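Local coordinates for protein DMATS type aromatic prenyltransferase (Streptomyces coelicolor, PDB 6ZS0) that probably transfers a dimethylallyl group from dimethylallyl diphosphate to C5 of the indole ring of tryptophan, as a prenyltransferase of the ABBA-barrel fold, at residues Thr36-Pro41 / Arg103-Arg108; Asp117-Leu122 / Pro189-Asp194; His306-Ala311 / Ala341-Glu346. One frame throughout, in Å; residues are numbered along the deposited sequence. Where two conformers were deposited one is given.

Overall arrangement
All three contacts press apolar side chains together without a hydrogen bond across the segments, on the barrel's helical outside. Contact 1 joins two helices, 25-39 and 91-109; it is only partly buried, and an acidic oxygen and a methyl group form its outer half. Contacts 2 and 3 are buried and set leucines on strands 191-195 and 338-344 of one closed antiparallel sheet, on opposite sides of the chain's centre, their centres about 29 Å apart. Contact 2 uses the turn before helix 120-123, contact 3 a helix face. Contacts 1 and 2 touch through Arg-103, which packs on Leu-120 and makes a long, weak ion pair with Asp-117; contact 3 touches neither.

Contact 1 (Thr36-Pro41 / Arg103-Arg108); sequences TDALGP and RTMARR
With CG opposite its own carbonyl carbon (chi1 -66°), Met-105 leaves its helix along the flank, and the extended chain beyond carries its terminal CE methyl to Ala-38. CE stands 4.0 Å from Ala-38 CB, so the methionine's methyl end bridges two backbones whose CA atoms, those of Ala-38 and Met-105, are 8.7 Å apart. Asp-37 throws its carboxylate the other way from its backbone N (chi1 -169°), and this brings OD2 to 4.1 Å from Thr-104 CG2. The two side chains cross at about a right angle, and the meeting is plain van der Waals contact between an oxygen and a methyl; Thr-104 turns its OG1 back to hydrogen-bond the carbonyl O of Glu-100 one helical turn earlier.

Helices 25-39 and 91-109 belong to the outer layer of the ABBA barrel, the antiparallel sheet closed into a cylinder and wrapped by helices. The contact therefore has an inner and an outer half. Beneath, Ala-38 also rests on Val-82 of strand 77-82, and Met-105 on Cys-136 and Leu-138 of strand 135-139. On the outer side Asp-37 is solvent-exposed; Arg-108, which packs along Thr-30 and Val-34 of helix 25-39, holds NH2 6.3 Å from Asp-37 OD2, a separation at which opposite charges could attract only loosely. Gly-40 is the first residue past the helix to leave helical phi/psi, with phi of 53°, its N bonded to Asp-37 O at 3.1 Å.

Contact 2 (Asp117-Leu122 / Pro189-Asp194); sequences DELLDL and PFLALD
Leu-119 meets Leu-191 and Leu-193 with no flat group among them; the ring nearest in sequence, that of Phe-190, turns to the side away from Leu-191, where it meets Trp-135 with planes at about 45° and Tyr-206 edge-to-face. The contact itself is a three-leucine cluster in which one methyl does nearly all the work. CD1 of Leu-119 lies 3.6 Å from Leu-193 CD1, the two side chains reaching toward each other tip to tip. The same CD1 is 3.9 Å from Leu-191 CD2, but here the side chains cross at about a right angle. Leu-191 holds CG beside its carbonyl carbon (chi1 -174°), which leans CD2 along the strand toward Leu-193. Leu-119 CD1 meets the two strand methyls from directions about at right angles.

Leu-119 is the third residue of a type I turn, Asp-117 to Leu-120, that leads into helix 120-123. Bonds to Arg-172 from Asp-121 and the carbonyl of Glu-118 tie the turn and the start of helix 120-123 to helix 162-175. From that helix Ala-169 touches both Leu-119 and Leu-191, and Leu-173 touches Leu-193, on the outer face of the barrel wall. With only apolar groups meeting, the contact rests on hydrophobic burial and close fit, and has no directional bond.

Contact 3 (His306-Ala311 / Ala341-Glu346); sequences HRALAA and AYLSSE
Apolar packing makes up the whole contact, and Leu-343 is its centre, each of its two methyls taking a different partner on helix 303-312. CD2 lies 3.8 Å from Leu-309 CD1, the two side chains crossing at about a right angle. CD1 lies 4.1 Å from Ala-308 CB, a short side chain whose CB points toward the strand and lets the helix come close: the CA atoms of Leu-309 and Leu-343 are 7.8 Å apart. Leu-309 starts off less directly, its CB set along the flank of the helix, and a chi1 of -100°, off a staggered position, together with chi2 of 63° turns CD1 to the strand.

Backbone bonding fixes Leu-343 from the sheet side. Strand 338-344 is the last strand of the ABBA barrel, and it pairs antiparallel both with its predecessor, strand 324-332, and with the first strand, 64-70; the bonds of Leu-343 with Phe-66 and of Ala-341 with Leu-68 are part of the seam that closes the cylinder. Helix 303-312 lies over this seam on the outside.

Neighbouring apolar groups extend the layer. Ala-308 also touches Leu-68 and, from helix 6-20, Leu-17; Leu-309 packs on Ile-324 and on Leu-288 of helix 284-297. Polar bonds lie at the margins, where Ser-344 OG is bonded to Gly-322 O and Ser-345 OG to Gln-13 OE1.

Contact 1 (Thr36-Pro41 / Arg103-Arg108)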
loop_
_atom_site.group_PDB
_atom_site.type_symbol
_atom_site.label_atom_id
_atom_site.label_comp_id
_atom_site.label_asym_id
_atom_site.label_seq_id
_atom_site.Cartn_x
_atom_site.Cartn_y
_atom_site.Cartn_z
ATOM N N THR A 36 14.403 -5.168 8.258
ATOM C CA THR A 36 15.849 -4.888 8.107
ATOM C C THR A 36 16.395 -5.728 6.957
ATOM O O THR A 36 17.113 -5.189 6.134
ATOM C CB THR A 36 16.625 -5.189 9.402
ATOM O OG1 THR A 36 16.117 -4.305 10.390
ATOM C CG2 THR A 36 18.116 -5.026 9.250
ATOM N N ASP A 37 16.102 -7.024 6.929
ATOM C CA ASP A 37 16.655 -7.926 5.882
ATOM C C ASP A 37 16.083 -7.541 4.508
ATOM O O ASP A 37 16.830 -7.571 3.548
ATOM C CB ASP A 37 16.377 -9.402 6.184
ATOM C CG ASP A 37 17.163 -10.358 5.284
ATOM O OD1 ASP A 37 18.407 -10.330 5.312
ATOM O OD2 ASP A 37 16.522 -11.111 4.546
ATOM N N ALA A 38 14.800 -7.197 4.450
ATOM C CA ALA A 38 14.102 -6.791 3.202
ATOM C C ALA A 38 14.748 -5.515 2.630
ATOM O O ALA A 38 14.930 -5.438 1.423
ATOM C CB ALA A 38 12.640 -6.635 3.478
ATOM N N LEU A 39 15.135 -4.571 3.477
ATOM C CA LEU A 39 15.779 -3.316 3.023
ATOM C C LEU A 39 17.182 -3.592 2.486
ATOM O O LEU A 39 17.693 -2.737 1.711
ATOM C CB LEU A 39 15.838 -2.320 4.189
ATOM C CG LEU A 39 14.519 -1.622 4.516
ATOM C CD1 LEU A 39 14.618 -0.855 5.820
ATOM C CD2 LEU A 39 14.098 -0.677 3.387
ATOM N N GLY A 40 17.822 -4.682 2.916
ATOM C CA GLY A 40 19.197 -5.024 2.543
ATOM C C GLY A 40 20.145 -3.867 2.822
ATOM O O GLY A 40 20.072 -3.247 3.875
ATOM N N PRO A 41 21.049 -3.531 1.889
ATOM C CA PRO A 41 22.131 -2.588 2.180
ATOM C C PRO A 41 21.661 -1.229 2.690
ATOM O O PRO A 41 22.323 -0.631 3.577
ATOM C CB PRO A 41 22.799 -2.467 0.809
ATOM C CG PRO A 41 22.622 -3.830 0.250
ATOM C CD PRO A 41 21.165 -4.104 0.540
ATOM N N ARG A 103 12.355 -14.198 -2.951
ATOM C CA ARG A 103 12.772 -15.623 -2.954
ATOM C C ARG A 103 13.370 -15.989 -1.600
ATOM O O ARG A 103 13.130 -17.102 -1.151
ATOM C CB ARG A 103 13.714 -15.891 -4.108
ATOM C CG ARG A 103 12.953 -15.963 -5.411
ATOM C CD ARG A 103 13.890 -16.038 -6.558
ATOM N NE ARG A 103 13.096 -16.262 -7.747
ATOM C CZ ARG A 103 13.572 -16.215 -8.971
ATOM N NH1 ARG A 103 14.842 -15.912 -9.182
ATOM N NH2 ARG A 103 12.759 -16.465 -9.983
ATOM N N THR A 104 14.130 -15.100 -0.980
ATOM C CA THR A 104 14.643 -15.346 0.384
ATOM C C THR A 104 13.483 -15.547 1.355
ATOM O O THR A 104 13.509 -16.482 2.170
ATOM C CB THR A 104 15.591 -14.232 0.805
ATOM O OG1 THR A 104 16.656 -14.277 -0.154
ATOM C CG2 THR A 104 16.127 -14.426 2.204
ATOM N N MET A 105 12.441 -14.739 1.260
ATOM C CA MET A 105 11.266 -14.922 2.143
ATOM C C MET A 105 10.629 -16.283 1.856
ATOM O O MET A 105 10.202 -16.952 2.816
ATOM C CB MET A 105 10.251 -13.808 1.897
ATOM C CG MET A 105 10.770 -12.463 2.295
ATOM S SD MET A 105 9.603 -11.167 1.715
ATOM C CE MET A 105 10.595 -9.708 2.017
ATOM N N ALA A 106 10.538 -16.676 0.596
ATOM C CA ALA A 106 9.921 -17.964 0.185
ATOM C C ALA A 106 10.739 -19.120 0.750
ATOM O O ALA A 106 10.094 -20.119 1.171
ATOM C CB ALA A 106 9.787 -18.076 -1.300
ATOM N N ARG A 107 12.050 -19.031 0.784
ATOM C CA ARG A 107 12.890 -20.137 1.327
ATOM C C ARG A 107 12.705 -20.200 2.840
ATOM O O ARG A 107 12.858 -21.298 3.422
ATOM C CB ARG A 107 14.347 -19.963 0.948
ATOM C CG ARG A 107 14.611 -20.098 -0.541
ATOM C CD ARG A 107 16.094 -20.236 -0.809
ATOM N NE ARG A 107 16.871 -19.116 -0.297
ATOM C CZ ARG A 107 17.067 -17.951 -0.908
ATOM N NH1 ARG A 107 17.808 -17.025 -0.320
ATOM N NH2 ARG A 107 16.529 -17.707 -2.094
ATOM N N ARG A 108 12.368 -19.095 3.464
ATOM C CA ARG A 108 12.158 -19.049 4.923
ATOM C C ARG A 108 10.800 -19.648 5.297
ATOM O O ARG A 108 10.766 -20.457 6.267
ATOM C CB ARG A 108 12.258 -17.618 5.425
ATOM C CG ARG A 108 12.099 -17.486 6.932
ATOM C CD ARG A 108 12.490 -16.118 7.398
ATOM N NE ARG A 108 12.212 -16.001 8.821
ATOM C CZ ARG A 108 12.478 -14.948 9.566
ATOM N NH1 ARG A 108 12.146 -14.963 10.846
ATOM N NH2 ARG A 108 13.060 -13.887 9.038
#

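Contact 2 (Asp117-Leu122 / Pro189-Asp194)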
loop_
_atom_site.group_PDB
_atom_site.type_symbol
_atom_site.label_atom_id
_atom_site.label_comp_id
_atom_site.label_asym_id
_atom_site.label_seq_id
_atom_site.Cartn_x
_atom_site.Cartn_y
_atom_site.Cartn_z
ATOM N N ASP A 117 6.338 -16.541 -10.720
ATOM C CA ASP A 117 7.250 -17.026 -11.784
ATOM C C ASP A 117 6.569 -16.963 -13.146
ATOM O O ASP A 117 7.240 -16.606 -14.111
ATOM C CB ASP A 117 7.726 -18.437 -11.466
ATOM C CG ASP A 117 8.764 -18.488 -10.363
ATOM O OD1 ASP A 117 9.358 -17.427 -10.043
ATOM O OD2 ASP A 117 8.995 -19.592 -9.850
ATOM N N GLU A 118 5.279 -17.269 -13.195
ATOM C CA GLU A 118 4.431 -17.205 -14.407
ATOM C C GLU A 118 4.442 -15.798 -15.018
ATOM O O GLU A 118 4.154 -15.714 -16.214
ATOM C CB GLU A 118 2.987 -17.603 -14.088
ATOM C CG GLU A 118 2.805 -19.071 -13.888
ATOM C CD GLU A 118 2.817 -19.890 -15.171
ATOM O OE1 GLU A 118 2.811 -19.274 -16.291
ATOM O OE2 GLU A 118 2.835 -21.126 -15.056
ATOM N N LEU A 119 4.784 -14.749 -14.243
ATOM C CA LEU A 119 4.626 -13.323 -14.668
ATOM C C LEU A 119 5.957 -12.619 -14.920
ATOM O O LEU A 119 5.906 -11.490 -15.437
ATOM C CB LEU A 119 3.877 -12.562 -13.574
ATOM C CG LEU A 119 2.469 -13.052 -13.273
ATOM C CD1 LEU A 119 1.785 -12.099 -12.322
ATOM C CD2 LEU A 119 1.649 -13.235 -14.530
ATOM N N LEU A 120 7.102 -13.199 -14.555
ATOM C CA LEU A 120 8.367 -12.415 -14.440
ATOM C C LEU A 120 8.818 -11.843 -15.786
ATOM O O LEU A 120 9.372 -10.736 -15.792
ATOM C CB LEU A 120 9.463 -13.288 -13.826
ATOM C CG LEU A 120 9.279 -13.617 -12.349
ATOM C CD1 LEU A 120 10.486 -14.351 -11.836
ATOM C CD2 LEU A 120 9.015 -12.366 -11.514
ATOM N N ASP A 121 8.641 -12.558 -16.894
ATOM C CA ASP A 121 9.069 -12.017 -18.206
ATOM C C ASP A 121 8.244 -10.773 -18.551
ATOM O O ASP A 121 8.802 -9.865 -19.215
ATOM C CB ASP A 121 8.971 -13.031 -19.331
ATOM C CG ASP A 121 7.580 -13.571 -19.486
ATOM O OD1 ASP A 121 7.101 -14.180 -18.520
ATOM O OD2 ASP A 121 6.983 -13.345 -20.542
ATOM N N LEU A 122 6.975 -10.714 -18.134
ATOM C CA LEU A 122 6.104 -9.545 -18.411
ATOM C C LEU A 122 6.591 -8.352 -17.592
ATOM O O LEU A 122 6.567 -7.223 -18.121
ATOM C CB LEU A 122 4.654 -9.839 -18.041
ATOM C CG LEU A 122 3.930 -10.898 -18.867
ATOM C CD1 LEU A 122 2.618 -11.244 -18.210
ATOM C CD2 LEU A 122 3.701 -10.422 -20.291
ATOM N N PRO A 189 -1.777 1.163 -12.508
ATOM C CA PRO A 189 -0.522 1.449 -11.795
ATOM C C PRO A 189 0.146 0.210 -11.187
ATOM O O PRO A 189 1.350 0.235 -11.058
ATOM C CB PRO A 189 -0.880 2.477 -10.727
ATOM C CG PRO A 189 -2.381 2.371 -10.565
ATOM C CD PRO A 189 -2.941 1.830 -11.880
ATOM N N PHE A 190 -0.599 -0.830 -10.845
ATOM C CA PHE A 190 -0.034 -2.032 -10.191
ATOM C C PHE A 190 -0.803 -3.262 -10.598
ATOM O O PHE A 190 -2.042 -3.174 -10.784
ATOM C CB PHE A 190 -0.134 -1.959 -8.665
ATOM C CG PHE A 190 0.442 -0.708 -8.065
ATOM C CD1 PHE A 190 1.802 -0.568 -7.902
ATOM C CD2 PHE A 190 -0.378 0.309 -7.601
ATOM C CE1 PHE A 190 2.337 0.581 -7.352
ATOM C CE2 PHE A 190 0.157 1.468 -7.058
ATOM C CZ PHE A 190 1.520 1.605 -6.940
ATOM N N LEU A 191 -0.096 -4.384 -10.718
ATOM C CA LEU A 191 -0.702 -5.702 -10.546
ATOM C C LEU A 191 -0.028 -6.367 -9.358
ATOM O O LEU A 191 1.237 -6.322 -9.268
ATOM C CB LEU A 191 -0.524 -6.519 -11.815
ATOM C CG LEU A 191 -1.234 -7.865 -11.816
ATOM C CD1 LEU A 191 -1.797 -8.135 -13.200
ATOM C CD2 LEU A 191 -0.302 -8.974 -11.382
ATOM N N ALA A 192 -0.815 -6.933 -8.463
ATOM C CA ALA A 192 -0.278 -7.534 -7.237
ATOM C C ALA A 192 -0.726 -9.000 -7.105
ATOM O O ALA A 192 -1.792 -9.373 -7.604
ATOM C CB ALA A 192 -0.671 -6.730 -6.050
ATOM N N LEU A 193 0.121 -9.789 -6.485
ATOM C CA LEU A 193 -0.165 -11.210 -6.151
ATOM C C LEU A 193 -0.049 -11.391 -4.651
ATOM O O LEU A 193 0.963 -11.044 -4.109
ATOM C CB LEU A 193 0.838 -12.127 -6.858
ATOM C CG LEU A 193 0.673 -12.276 -8.357
ATOM C CD1 LEU A 193 1.744 -13.225 -8.906
ATOM C CD2 LEU A 193 -0.722 -12.801 -8.685
ATOM N N ASP A 194 -1.057 -11.988 -4.031
ATOM C CA ASP A 194 -1.008 -12.434 -2.623
ATOM C C ASP A 194 -0.382 -13.833 -2.598
ATOM O O ASP A 194 -1.003 -14.713 -3.158
ATOM C CB ASP A 194 -2.416 -12.462 -2.032
ATOM C CG ASP A 194 -2.644 -11.412 -0.984
ATOM O OD1 ASP A 194 -1.993 -11.502 0.077
ATOM O OD2 ASP A 194 -3.449 -10.514 -1.241
#

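Contact 3 (His306-Ala311 / Ala341-Glu346)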
loop_
_atom_site.group_PDB
_atom_site.type_symbol
_atom_site.label_atom_id
_atom_site.label_comp_id
_atom_site.label_asym_id
_atom_site.label_seq_id
_atom_site.Cartn_x
_atom_site.Cartn_y
_atom_site.Cartn_z
ATOM N N HIS A 306 -5.437 6.855 16.454
ATOM C CA HIS A 306 -4.837 8.021 17.167
ATOM C C HIS A 306 -3.494 7.623 17.788
ATOM O O HIS A 306 -2.526 8.390 17.655
ATOM C CB HIS A 306 -5.790 8.592 18.226
ATOM C CG HIS A 306 -6.985 9.254 17.650
ATOM N ND1 HIS A 306 -7.930 8.564 16.935
ATOM C CD2 HIS A 306 -7.408 10.536 17.696
ATOM C CE1 HIS A 306 -8.875 9.385 16.546
ATOM N NE2 HIS A 306 -8.592 10.601 17.020
ATOM N N ARG A 307 -3.418 6.455 18.415
ATOM C CA ARG A 307 -2.152 5.954 18.998
ATOM C C ARG A 307 -1.153 5.643 17.877
ATOM O O ARG A 307 0.047 5.865 18.095
ATOM C CB ARG A 307 -2.400 4.722 19.863
ATOM C CG ARG A 307 -3.222 5.044 21.102
ATOM C CD ARG A 307 -3.278 3.893 22.086
ATOM N NE ARG A 307 -4.578 3.232 22.047
ATOM C CZ ARG A 307 -4.790 1.939 21.791
ATOM N NH1 ARG A 307 -3.779 1.107 21.541
ATOM N NH2 ARG A 307 -6.029 1.481 21.797
ATOM N N ALA A 308 -1.635 5.146 16.732
ATOM C CA ALA A 308 -0.768 4.781 15.587
ATOM C C ALA A 308 -0.028 6.028 15.103
ATOM O O ALA A 308 1.163 5.947 14.859
ATOM C CB ALA A 308 -1.594 4.161 14.497
ATOM N N LEU A 309 -0.713 7.151 14.933
ATOM C CA LEU A 309 -0.033 8.381 14.485
ATOM C C LEU A 309 1.067 8.784 15.474
ATOM O O LEU A 309 2.163 9.079 15.016
ATOM C CB LEU A 309 -1.038 9.502 14.214
ATOM C CG LEU A 309 -1.351 9.648 12.734
ATOM C CD1 LEU A 309 -2.009 8.374 12.224
ATOM C CD2 LEU A 309 -2.220 10.869 12.465
ATOM N N ALA A 310 0.823 8.742 16.779
ATOM C CA ALA A 310 1.847 9.117 17.786
ATOM C C ALA A 310 3.024 8.129 17.740
ATOM O O ALA A 310 4.158 8.569 17.956
ATOM C CB ALA A 310 1.201 9.220 19.152
ATOM N N ALA A 311 2.781 6.854 17.429
ATOM C CA ALA A 311 3.817 5.817 17.213
ATOM C C ALA A 311 4.731 6.192 16.045
ATOM O O ALA A 311 5.948 5.958 16.146
ATOM C CB ALA A 311 3.173 4.479 16.969
ATOM N N ALA A 341 -5.988 2.660 6.751
ATOM C CA ALA A 341 -5.214 3.914 6.792
ATOM C C ALA A 341 -3.800 3.576 6.376
ATOM O O ALA A 341 -3.210 2.712 6.982
ATOM C CB ALA A 341 -5.260 4.547 8.167
ATOM N N TYR A 342 -3.314 4.253 5.329
ATOM C CA TYR A 342 -1.917 4.151 4.859
ATOM C C TYR A 342 -1.133 5.254 5.546
ATOM O O TYR A 342 -1.515 6.438 5.406
ATOM C CB TYR A 342 -1.868 4.192 3.326
ATOM C CG TYR A 342 -2.524 2.975 2.752
ATOM C CD1 TYR A 342 -3.905 2.910 2.631
ATOM C CD2 TYR A 342 -1.806 1.829 2.499
ATOM C CE1 TYR A 342 -4.544 1.766 2.191
ATOM C CE2 TYR A 342 -2.426 0.673 2.067
ATOM C CZ TYR A 342 -3.799 0.632 1.930
ATOM O OH TYR A 342 -4.411 -0.522 1.515
ATOM N N LEU A 343 -0.069 4.876 6.243
ATOM C CA LEU A 343 0.682 5.760 7.157
ATOM C C LEU A 343 2.105 5.962 6.646
ATOM O O LEU A 343 2.847 4.965 6.461
ATOM C CB LEU A 343 0.677 5.160 8.561
ATOM C CG LEU A 343 -0.719 4.861 9.115
ATOM C CD1 LEU A 343 -0.646 4.142 10.465
ATOM C CD2 LEU A 343 -1.570 6.110 9.207
ATOM N N SER A 344 2.468 7.220 6.467
ATOM C CA SER A 344 3.762 7.641 5.914
ATOM C C SER A 344 4.853 7.494 6.976
ATOM O O SER A 344 4.657 7.941 8.097
ATOM C CB SER A 344 3.664 9.076 5.424
ATOM O OG SER A 344 2.738 9.178 4.338
ATOM N N SER A 345 6.008 6.954 6.621
ATOM C CA SER A 345 7.164 6.875 7.536
ATOM C C SER A 345 7.778 8.266 7.763
ATOM O O SER A 345 8.147 8.586 8.876
ATOM C CB SER A 345 8.163 5.874 7.022
ATOM O OG SER A 345 9.385 6.008 7.722
ATOM N N GLU A 346 7.907 9.075 6.720
ATOM C CA GLU A 346 8.458 10.461 6.784
ATOM C C GLU A 346 9.874 10.434 7.379
ATOM O O GLU A 346 10.246 11.346 8.116
ATOM C CB GLU A 346 7.429 11.369 7.475
ATOM C CG GLU A 346 6.174 11.524 6.608
ATOM C CD GLU A 346 5.264 12.707 6.867
ATOM O OE1 GLU A 346 5.599 13.524 7.711
ATOM O OE2 GLU A 346 4.209 12.787 6.207
#